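Local coordinates for S-M checkpoint control protein RAD4 (Schizosaccharomyces pombe, PDB 4BMD), which is an essential DNA replication and S-M checkpoint protein with signaling adaptor activity, represented here by its third and fourth BRCT domains, at residues 15-20 with 48-53; 55-60 with 72-77. One frame throughout, in Å; residues are numbered along the deposited sequence.

Overall arrangement
Both contacts lie in BRCT 3, the N-terminal of the two BRCT domains in this chain, and both involve its four-stranded parallel sheet, ordered 41-42, 17-20, 52-55, 71-73. They follow one another along the chain, with centres about 15 Å apart, and meet where F18 and F52 pack on W76 and V53 O lies by V72 N. Contact 1 is peripheral and pairs strand 17-20 with the start of strand 52-55, within the BRCT 3 sheet. Contact 2, about 9 Å from the chain centre, extends that sheet into its last strand, 71-73, and helix 74-82, and brings W75 and H57 against helix 119-131 of BRCT 4.

Contact 1: 15-20 with 48-53; sequences NLTFYL and STIDFV
T17 O accepts from D51 N at 2.8 Å and, weakly, from F52 N. The F52 N bond and that of Y19 N to F52 O, at 3.0 Å and almost in line with the carbonyl, flank F18 in the pattern of its parallel pairing with F52; the D51 N bond is an addition to it. A fourth bond uses a side chain. D51 has CG anti to its carbonyl carbon (chi1 -66°), which brings OD2 to 2.7 Å from T17 N; the N-H meets OD2 on the anti side of the carboxylate and runs nearly straight, at 169°.

Apolar packing divides between the two faces of the sheet. On one, the F18 and F52 side chains run side by side, with planes 20° apart but slid so far that the rings barely overlap; F18 CE2 lies 3.7 Å from F52 CD2, and L16 CD1 comes to the edge of the F52 ring. On the other, V53 CG1 sits 3.8 Å from Y19 CD2, in the plane of the tyrosine ring, while I50 CD1 packs against Y19 CB. T17 OG1 touches T49 CG2 at 3.3 Å and T17 CG2 meets I50 CD1; L16 CD2 lies 3.6 Å from D51 CG.

The contact joins neighbouring strands 17-20 and 52-55 of the BRCT 3 parallel sheet, strand order 2-1-3-4. The D51 carboxylate takes up the T17 N-H beside the F18-F52 pairing and probably remains ionised as an acceptor there.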
ATOM      1  N   ASN A  15      -9.085 -15.139 -19.392  1.00 72.44           N
ATOM      2  CA  ASN A  15     -10.166 -14.327 -19.955  1.00 73.17           C
ATOM      3  C   ASN A  15     -10.190 -12.887 -19.444  1.00 75.44           C
ATOM      4  O   ASN A  15     -11.231 -12.227 -19.470  1.00 69.36           O
ATOM      5  CB  ASN A  15     -11.528 -14.993 -19.728  1.00 83.49           C
ATOM      6  CG  ASN A  15     -11.594 -16.395 -20.299  1.00 88.10           C
ATOM      7  OD1 ASN A  15     -10.938 -16.705 -21.293  1.00 86.27           O
ATOM      8  ND2 ASN A  15     -12.390 -17.252 -19.670  1.00 95.03           N
ATOM      9  N   LEU A  16      -9.040 -12.401 -18.987  1.00 68.90           N
ATOM     10  CA  LEU A  16      -8.931 -11.029 -18.501  1.00 53.29           C
ATOM     11  C   LEU A  16      -7.962 -10.216 -19.353  1.00 57.99           C
ATOM     12  O   LEU A  16      -6.857 -10.666 -19.659  1.00 52.98           O
ATOM     13  CB  LEU A  16      -8.485 -11.006 -17.038  1.00 52.84           C
ATOM     14  CG  LEU A  16      -9.447 -11.591 -16.002  1.00 56.47           C
ATOM     15  CD1 LEU A  16      -8.907 -11.377 -14.596  1.00 51.81           C
ATOM     16  CD2 LEU A  16     -10.832 -10.983 -16.145  1.00 47.61           C
ATOM     17  N   THR A  17      -8.385  -9.015 -19.734  1.00 55.39           N
ATOM     18  CA  THR A  17      -7.535  -8.119 -20.506  1.00 49.63           C
ATOM     19  C   THR A  17      -7.160  -6.900 -19.668  1.00 49.83           C
ATOM     20  O   THR A  17      -8.019  -6.281 -19.035  1.00 43.57           O
ATOM     21  CB  THR A  17      -8.224  -7.658 -21.803  1.00 43.52           C
ATOM     22  OG1 THR A  17      -8.764  -8.795 -22.487  1.00 59.98           O
ATOM     23  CG2 THR A  17      -7.232  -6.947 -22.711  1.00 48.78           C
ATOM     24  N   PHE A  18      -5.875  -6.563 -19.664  1.00 43.52           N
ATOM     25  CA  PHE A  18      -5.374  -5.472 -18.839  1.00 39.35           C
ATOM     26  C   PHE A  18      -4.851  -4.306 -19.670  1.00 44.58           C
ATOM     27  O   PHE A  18      -4.324  -4.495 -20.767  1.00 46.21           O
ATOM     28  CB  PHE A  18      -4.274  -5.976 -17.898  1.00 39.07           C
ATOM     29  CG  PHE A  18      -4.751  -6.994 -16.901  1.00 49.73           C
ATOM     30  CD1 PHE A  18      -4.754  -8.343 -17.215  1.00 49.48           C
ATOM     31  CD2 PHE A  18      -5.194  -6.600 -15.650  1.00 47.24           C
ATOM     32  CE1 PHE A  18      -5.193  -9.281 -16.300  1.00 54.61           C
ATOM     33  CE2 PHE A  18      -5.634  -7.534 -14.730  1.00 42.49           C
ATOM     34  CZ  PHE A  18      -5.633  -8.877 -15.056  1.00 47.91           C
ATOM     35  N   TYR A  19      -5.003  -3.102 -19.132  1.00 41.52           N
ATOM     36  CA  TYR A  19      -4.512  -1.889 -19.771  1.00 37.04           C
ATOM     37  C   TYR A  19      -3.504  -1.206 -18.851  1.00 41.29           C
ATOM     38  O   TYR A  19      -3.864  -0.711 -17.784  1.00 41.62           O
ATOM     39  CB  TYR A  19      -5.681  -0.952 -20.082  1.00 30.03           C
ATOM     40  CG  TYR A  19      -5.292   0.432 -20.558  1.00 39.86           C
ATOM     41  CD1 TYR A  19      -5.056   0.684 -21.903  1.00 35.37           C
ATOM     42  CD2 TYR A  19      -5.187   1.492 -19.665  1.00 40.31           C
ATOM     43  CE1 TYR A  19      -4.711   1.950 -22.343  1.00 38.92           C
ATOM     44  CE2 TYR A  19      -4.843   2.759 -20.095  1.00 38.26           C
ATOM     45  CZ  TYR A  19      -4.605   2.983 -21.434  1.00 42.75           C
ATOM     46  OH  TYR A  19      -4.264   4.247 -21.864  1.00 41.28           O
ATOM     47  N   LEU A  20      -2.242  -1.189 -19.268  1.00 40.55           N
ATOM     48  CA  LEU A  20      -1.172  -0.620 -18.455  1.00 32.46           C
ATOM     49  C   LEU A  20      -0.962   0.853 -18.792  1.00 38.29           C
ATOM     50  O   LEU A  20      -0.674   1.200 -19.937  1.00 46.19           O
ATOM     51  CB  LEU A  20       0.126  -1.400 -18.664  1.00 33.35           C
ATOM     52  CG  LEU A  20       0.001  -2.926 -18.622  1.00 35.51           C
ATOM     53  CD1 LEU A  20       1.362  -3.580 -18.811  1.00 50.44           C
ATOM     54  CD2 LEU A  20      -0.648  -3.392 -17.327  1.00 37.94           C
ATOM     55  N   SER A  48     -14.287  -2.049 -24.497  1.00 54.36           N
ATOM     56  CA  SER A  48     -15.121  -2.909 -23.660  1.00 44.42           C
ATOM     57  C   SER A  48     -14.402  -4.196 -23.261  1.00 34.43           C
ATOM     58  O   SER A  48     -14.791  -4.863 -22.304  1.00 48.69           O
ATOM     59  CB  SER A  48     -16.435  -3.234 -24.372  1.00 56.89           C
ATOM     60  OG  SER A  48     -16.198  -3.819 -25.642  1.00 60.18           O
ATOM     61  N   THR A  49     -13.351  -4.536 -24.002  1.00 39.53           N
ATOM     62  CA  THR A  49     -12.556  -5.726 -23.723  1.00 50.00           C
ATOM     63  C   THR A  49     -11.801  -5.593 -22.399  1.00 55.01           C
ATOM     64  O   THR A  49     -11.632  -6.572 -21.669  1.00 56.41           O
ATOM     65  CB  THR A  49     -11.548  -5.997 -24.860  1.00 50.70           C
ATOM     66  OG1 THR A  49     -12.247  -6.087 -26.108  1.00 54.94           O
ATOM     67  CG2 THR A  49     -10.788  -7.292 -24.615  1.00 48.21           C
ATOM     68  N   ILE A  50     -11.359  -4.375 -22.097  1.00 47.60           N
ATOM     69  CA  ILE A  50     -10.568  -4.104 -20.899  1.00 48.34           C
ATOM     70  C   ILE A  50     -11.296  -4.481 -19.610  1.00 48.17           C
ATOM     71  O   ILE A  50     -12.428  -4.058 -19.377  1.00 39.63           O
ATOM     72  CB  ILE A  50     -10.154  -2.620 -20.823  1.00 40.95           C
ATOM     73  CG1 ILE A  50      -9.298  -2.242 -22.033  1.00 40.28           C
ATOM     74  CG2 ILE A  50      -9.399  -2.340 -19.532  1.00 33.64           C
ATOM     75  CD1 ILE A  50      -8.023  -3.051 -22.151  1.00 38.93           C
ATOM     76  N   ASP A  51     -10.635  -5.282 -18.780  1.00 47.49           N
ATOM     77  CA  ASP A  51     -11.193  -5.683 -17.494  1.00 45.52           C
ATOM     78  C   ASP A  51     -10.662  -4.810 -16.362  1.00 47.94           C
ATOM     79  O   ASP A  51     -11.411  -4.419 -15.470  1.00 40.99           O
ATOM     80  CB  ASP A  51     -10.889  -7.154 -17.205  1.00 46.68           C
ATOM     81  CG  ASP A  51     -11.592  -8.092 -18.164  1.00 55.26           C
ATOM     82  OD1 ASP A  51     -12.781  -8.398 -17.931  1.00 57.20           O
ATOM     83  OD2 ASP A  51     -10.956  -8.525 -19.149  1.00 58.35           O
ATOM     84  N   PHE A  52      -9.368  -4.509 -16.398  1.00 43.04           N
ATOM     85  CA  PHE A  52      -8.751  -3.681 -15.368  1.00 37.84           C
ATOM     86  C   PHE A  52      -7.753  -2.692 -15.956  1.00 41.41           C
ATOM     87  O   PHE A  52      -7.004  -3.021 -16.875  1.00 36.70           O
ATOM     88  CB  PHE A  52      -8.042  -4.550 -14.325  1.00 38.96           C
ATOM     89  CG  PHE A  52      -8.966  -5.433 -13.539  1.00 43.19           C
ATOM     90  CD1 PHE A  52      -9.651  -4.938 -12.442  1.00 38.77           C
ATOM     91  CD2 PHE A  52      -9.144  -6.761 -13.891  1.00 46.85           C
ATOM     92  CE1 PHE A  52     -10.501  -5.749 -11.714  1.00 47.01           C
ATOM     93  CE2 PHE A  52      -9.992  -7.578 -13.169  1.00 44.48           C
ATOM     94  CZ  PHE A  52     -10.672  -7.070 -12.078  1.00 44.24           C
ATOM     95  N   VAL A  53      -7.752  -1.477 -15.417  1.00 34.19           N
ATOM     96  CA  VAL A  53      -6.732  -0.491 -15.749  1.00 36.69           C
ATOM     97  C   VAL A  53      -5.681  -0.482 -14.645  1.00 35.41           C
ATOM     98  O   VAL A  53      -6.008  -0.316 -13.470  1.00 34.89           O
ATOM     99  CB  VAL A  53      -7.331   0.920 -15.902  1.00 35.84           C
ATOM    100  CG1 VAL A  53      -6.225   1.960 -16.007  1.00 30.42           C
ATOM    101  CG2 VAL A  53      -8.248   0.980 -17.116  1.00 38.11           C
TER

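Contact 2: 55-60 with 72-77; sequences IPHYFP and VNEWWI
The H57 ring lies flat over the six-membered ring of W75 in an offset stack, with centroids 4.3 Å apart and planes at 17°. W75 CZ2 stands over the centre of the imidazole, and H57 CB also rests on the indole, a CH-pi contact almost along the ring normal. The other face of the imidazole is covered toward its rim by Y58 CD2.

E74 approaches at the imidazole edge. Its chain bends at chi2 (-95°) and folds back toward the loop, bringing OE2 to 2.5 Å from H57 ND1. The ND1-H meets OE2 from above the carboxylate plane, the two flat groups being turned 41° apart. OE1 takes a weak bond from H57 N at 2.7 Å, so both carboxylate oxygens face the same residue. Replacing the imidazole by an alanine methyl is likely to leave E74 OE2 without its ND1 partner and W75 without its stacked ring, though the CB contact could stay.

The backbones themselves pair in parallel: I55 N donates to V72 O at 2.9 Å, and I55 O accepts a weak bond from E74 N. N73, paired with I55, is the N-cap of helix 74-82; its OD1 receives weak bonds from W75 N and W76 N, while ND2 is held by L94 O.

W75 also stacks with H124 and touches K127, both in BRCT 4. This is the final strand-to-helix junction of a BRCT domain, its capped first turn facing the neighbouring repeat.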
ATOM      1  N   ILE A  55      -2.290   1.074 -12.845  1.00 37.99           N
ATOM      2  CA  ILE A  55      -1.532   2.303 -12.648  1.00 33.30           C
ATOM      3  C   ILE A  55      -0.296   1.982 -11.812  1.00 39.09           C
ATOM      4  O   ILE A  55      -0.346   1.102 -10.959  1.00 37.39           O
ATOM      5  CB  ILE A  55      -2.393   3.341 -11.893  1.00 39.19           C
ATOM      6  CG1 ILE A  55      -3.757   3.495 -12.570  1.00 41.18           C
ATOM      7  CG2 ILE A  55      -1.695   4.686 -11.799  1.00 38.23           C
ATOM      8  CD1 ILE A  55      -3.683   4.002 -13.989  1.00 39.84           C
ATOM      9  N   PRO A  56       0.831   2.666 -12.068  1.00 42.30           N
ATOM     10  CA  PRO A  56       1.957   2.506 -11.142  1.00 46.85           C
ATOM     11  C   PRO A  56       1.597   3.023  -9.750  1.00 47.57           C
ATOM     12  O   PRO A  56       0.885   4.022  -9.631  1.00 37.45           O
ATOM     13  CB  PRO A  56       3.064   3.363 -11.774  1.00 40.47           C
ATOM     14  CG  PRO A  56       2.371   4.239 -12.775  1.00 44.69           C
ATOM     15  CD  PRO A  56       1.203   3.447 -13.258  1.00 44.50           C
ATOM     16  N   HIS A  57       2.078   2.342  -8.715  1.00 40.94           N
ATOM     17  CA  HIS A  57       1.718   2.674  -7.337  1.00 42.87           C
ATOM     18  C   HIS A  57       2.200   4.061  -6.918  1.00 37.32           C
ATOM     19  O   HIS A  57       1.652   4.665  -5.996  1.00 36.92           O
ATOM     20  CB  HIS A  57       2.262   1.619  -6.369  1.00 37.75           C
ATOM     21  CG  HIS A  57       3.757   1.598  -6.276  1.00 48.73           C
ATOM     22  ND1 HIS A  57       4.535   0.719  -6.997  1.00 43.28           N
ATOM     23  CD2 HIS A  57       4.615   2.350  -5.547  1.00 43.19           C
ATOM     24  CE1 HIS A  57       5.810   0.929  -6.715  1.00 49.29           C
ATOM     25  NE2 HIS A  57       5.885   1.914  -5.838  1.00 46.98           N
ATOM     26  N   TYR A  58       3.226   4.561  -7.601  1.00 34.60           N
ATOM     27  CA  TYR A  58       3.822   5.848  -7.263  1.00 32.74           C
ATOM     28  C   TYR A  58       3.222   6.998  -8.063  1.00 37.33           C
ATOM     29  O   TYR A  58       3.609   8.154  -7.888  1.00 43.21           O
ATOM     30  CB  TYR A  58       5.337   5.802  -7.471  1.00 36.64           C
ATOM     31  CG  TYR A  58       5.749   5.267  -8.824  1.00 35.55           C
ATOM     32  CD1 TYR A  58       5.851   6.107  -9.925  1.00 42.10           C
ATOM     33  CD2 TYR A  58       6.039   3.921  -8.999  1.00 44.26           C
ATOM     34  CE1 TYR A  58       6.227   5.621 -11.161  1.00 35.71           C
ATOM     35  CE2 TYR A  58       6.416   3.424 -10.232  1.00 40.40           C
ATOM     36  CZ  TYR A  58       6.507   4.280 -11.310  1.00 39.79           C
ATOM     37  OH  TYR A  58       6.882   3.790 -12.540  1.00 54.40           O
ATOM     38  N   PHE A  59       2.280   6.680  -8.944  1.00 43.70           N
ATOM     39  CA  PHE A  59       1.652   7.695  -9.782  1.00 40.77           C
ATOM     40  C   PHE A  59       0.663   8.526  -8.968  1.00 41.70           C
ATOM     41  O   PHE A  59      -0.221   7.976  -8.312  1.00 42.46           O
ATOM     42  CB  PHE A  59       0.941   7.042 -10.969  1.00 47.26           C
ATOM     43  CG  PHE A  59       0.733   7.965 -12.137  1.00 54.14           C
ATOM     44  CD1 PHE A  59      -0.313   8.874 -12.144  1.00 45.94           C
ATOM     45  CD2 PHE A  59       1.582   7.920 -13.232  1.00 52.92           C
ATOM     46  CE1 PHE A  59      -0.506   9.724 -13.218  1.00 58.03           C
ATOM     47  CE2 PHE A  59       1.396   8.767 -14.309  1.00 48.44           C
ATOM     48  CZ  PHE A  59       0.350   9.670 -14.303  1.00 63.41           C
ATOM     49  N   PRO A  60       0.815   9.860  -9.009  1.00 43.46           N
ATOM     50  CA  PRO A  60      -0.052  10.790  -8.275  1.00 40.43           C
ATOM     51  C   PRO A  60      -1.515  10.659  -8.690  1.00 43.63           C
ATOM     52  O   PRO A  60      -1.830  10.763  -9.875  1.00 43.50           O
ATOM     53  CB  PRO A  60       0.487  12.164  -8.681  1.00 41.02           C
ATOM     54  CG  PRO A  60       1.894  11.913  -9.094  1.00 36.88           C
ATOM     55  CD  PRO A  60       1.879  10.563  -9.743  1.00 39.79           C
ATOM     56  N   VAL A  72      -6.854  -0.168 -10.634  1.00 33.53           N
ATOM     57  CA  VAL A  72      -6.008  -0.673  -9.559  1.00 33.15           C
ATOM     58  C   VAL A  72      -4.548  -0.350  -9.855  1.00 32.47           C
ATOM     59  O   VAL A  72      -4.212   0.053 -10.968  1.00 35.83           O
ATOM     60  CB  VAL A  72      -6.139  -2.201  -9.411  1.00 32.49           C
ATOM     61  CG1 VAL A  72      -7.569  -2.591  -9.071  1.00 33.18           C
ATOM     62  CG2 VAL A  72      -5.682  -2.896 -10.684  1.00 34.25           C
ATOM     63  N   ASN A  73      -3.682  -0.520  -8.862  1.00 28.65           N
ATOM     64  CA  ASN A  73      -2.246  -0.427  -9.108  1.00 31.06           C
ATOM     65  C   ASN A  73      -1.622  -1.810  -9.268  1.00 34.69           C
ATOM     66  O   ASN A  73      -2.308  -2.820  -9.120  1.00 31.91           O
ATOM     67  CB  ASN A  73      -1.525   0.410  -8.038  1.00 32.22           C
ATOM     68  CG  ASN A  73      -1.666  -0.159  -6.638  1.00 36.81           C
ATOM     69  OD1 ASN A  73      -1.745  -1.371  -6.441  1.00 41.25           O
ATOM     70  ND2 ASN A  73      -1.691   0.727  -5.649  1.00 39.08           N
ATOM     71  N   GLU A  74      -0.327  -1.857  -9.568  1.00 36.89           N
ATOM     72  CA  GLU A  74       0.336  -3.133  -9.831  1.00 41.90           C
ATOM     73  C   GLU A  74       0.390  -4.028  -8.594  1.00 43.88           C
ATOM     74  O   GLU A  74       0.551  -5.242  -8.708  1.00 53.98           O
ATOM     75  CB  GLU A  74       1.745  -2.925 -10.402  1.00 37.46           C
ATOM     76  CG  GLU A  74       2.791  -2.493  -9.388  1.00 36.64           C
ATOM     77  CD  GLU A  74       2.977  -0.990  -9.339  1.00 48.73           C
ATOM     78  OE1 GLU A  74       1.975  -0.256  -9.479  1.00 38.68           O
ATOM     79  OE2 GLU A  74       4.130  -0.543  -9.166  1.00 47.70           O
ATOM     80  N   TRP A  75       0.245  -3.429  -7.417  1.00 40.67           N
ATOM     81  CA  TRP A  75       0.259  -4.190  -6.172  1.00 43.45           C
ATOM     82  C   TRP A  75      -0.977  -5.076  -6.050  1.00 43.62           C
ATOM     83  O   TRP A  75      -0.973  -6.064  -5.315  1.00 46.90           O
ATOM     84  CB  TRP A  75       0.384  -3.257  -4.964  1.00 38.40           C
ATOM     85  CG  TRP A  75       1.747  -2.646  -4.825  1.00 37.82           C
ATOM     86  CD1 TRP A  75       2.867  -2.975  -5.532  1.00 38.46           C
ATOM     87  CD2 TRP A  75       2.134  -1.600  -3.925  1.00 32.41           C
ATOM     88  NE1 TRP A  75       3.927  -2.200  -5.128  1.00 41.60           N
ATOM     89  CE2 TRP A  75       3.503  -1.348  -4.142  1.00 42.62           C
ATOM     90  CE3 TRP A  75       1.455  -0.853  -2.957  1.00 34.89           C
ATOM     91  CZ2 TRP A  75       4.207  -0.380  -3.427  1.00 34.81           C
ATOM     92  CZ3 TRP A  75       2.156   0.107  -2.250  1.00 33.76           C
ATOM     93  CH2 TRP A  75       3.517   0.335  -2.488  1.00 33.92           C
ATOM     94  N   TRP A  76      -2.031  -4.717  -6.777  1.00 37.90           N
ATOM     95  CA  TRP A  76      -3.234  -5.539  -6.844  1.00 39.65           C
ATOM     96  C   TRP A  76      -2.914  -6.857  -7.540  1.00 47.28           C
ATOM     97  O   TRP A  76      -3.411  -7.914  -7.151  1.00 44.14           O
ATOM     98  CB  TRP A  76      -4.342  -4.798  -7.594  1.00 37.03           C
ATOM     99  CG  TRP A  76      -5.592  -5.602  -7.810  1.00 39.63           C
ATOM    100  CD1 TRP A  76      -6.697  -5.633  -7.010  1.00 41.63           C
ATOM    101  CD2 TRP A  76      -5.867  -6.485  -8.907  1.00 37.71           C
ATOM    102  NE1 TRP A  76      -7.640  -6.480  -7.536  1.00 42.54           N
ATOM    103  CE2 TRP A  76      -7.155  -7.017  -8.700  1.00 40.67           C
ATOM    104  CE3 TRP A  76      -5.147  -6.878 -10.041  1.00 45.14           C
ATOM    105  CZ2 TRP A  76      -7.739  -7.922  -9.585  1.00 45.29           C
ATOM    106  CZ3 TRP A  76      -5.729  -7.777 -10.917  1.00 42.57           C
ATOM    107  CH2 TRP A  76      -7.012  -8.289 -10.685  1.00 40.72           C
ATOM    108  N   ILE A  77      -2.079  -6.782  -8.572  1.00 44.55           N
ATOM    109  CA  ILE A  77      -1.639  -7.967  -9.295  1.00 54.09           C
ATOM    110  C   ILE A  77      -0.798  -8.855  -8.388  1.00 59.54           C
ATOM    111  O   ILE A  77      -0.987 -10.071  -8.344  1.00 57.51           O
ATOM    112  CB  ILE A  77      -0.807  -7.590 -10.535  1.00 43.15           C
ATOM    113  CG1 ILE A  77      -1.605  -6.661 -11.452  1.00 44.21           C
ATOM    114  CG2 ILE A  77      -0.365  -8.838 -11.284  1.00 43.06           C
ATOM    115  CD1 ILE A  77      -0.822  -6.164 -12.648  1.00 35.21           C
TER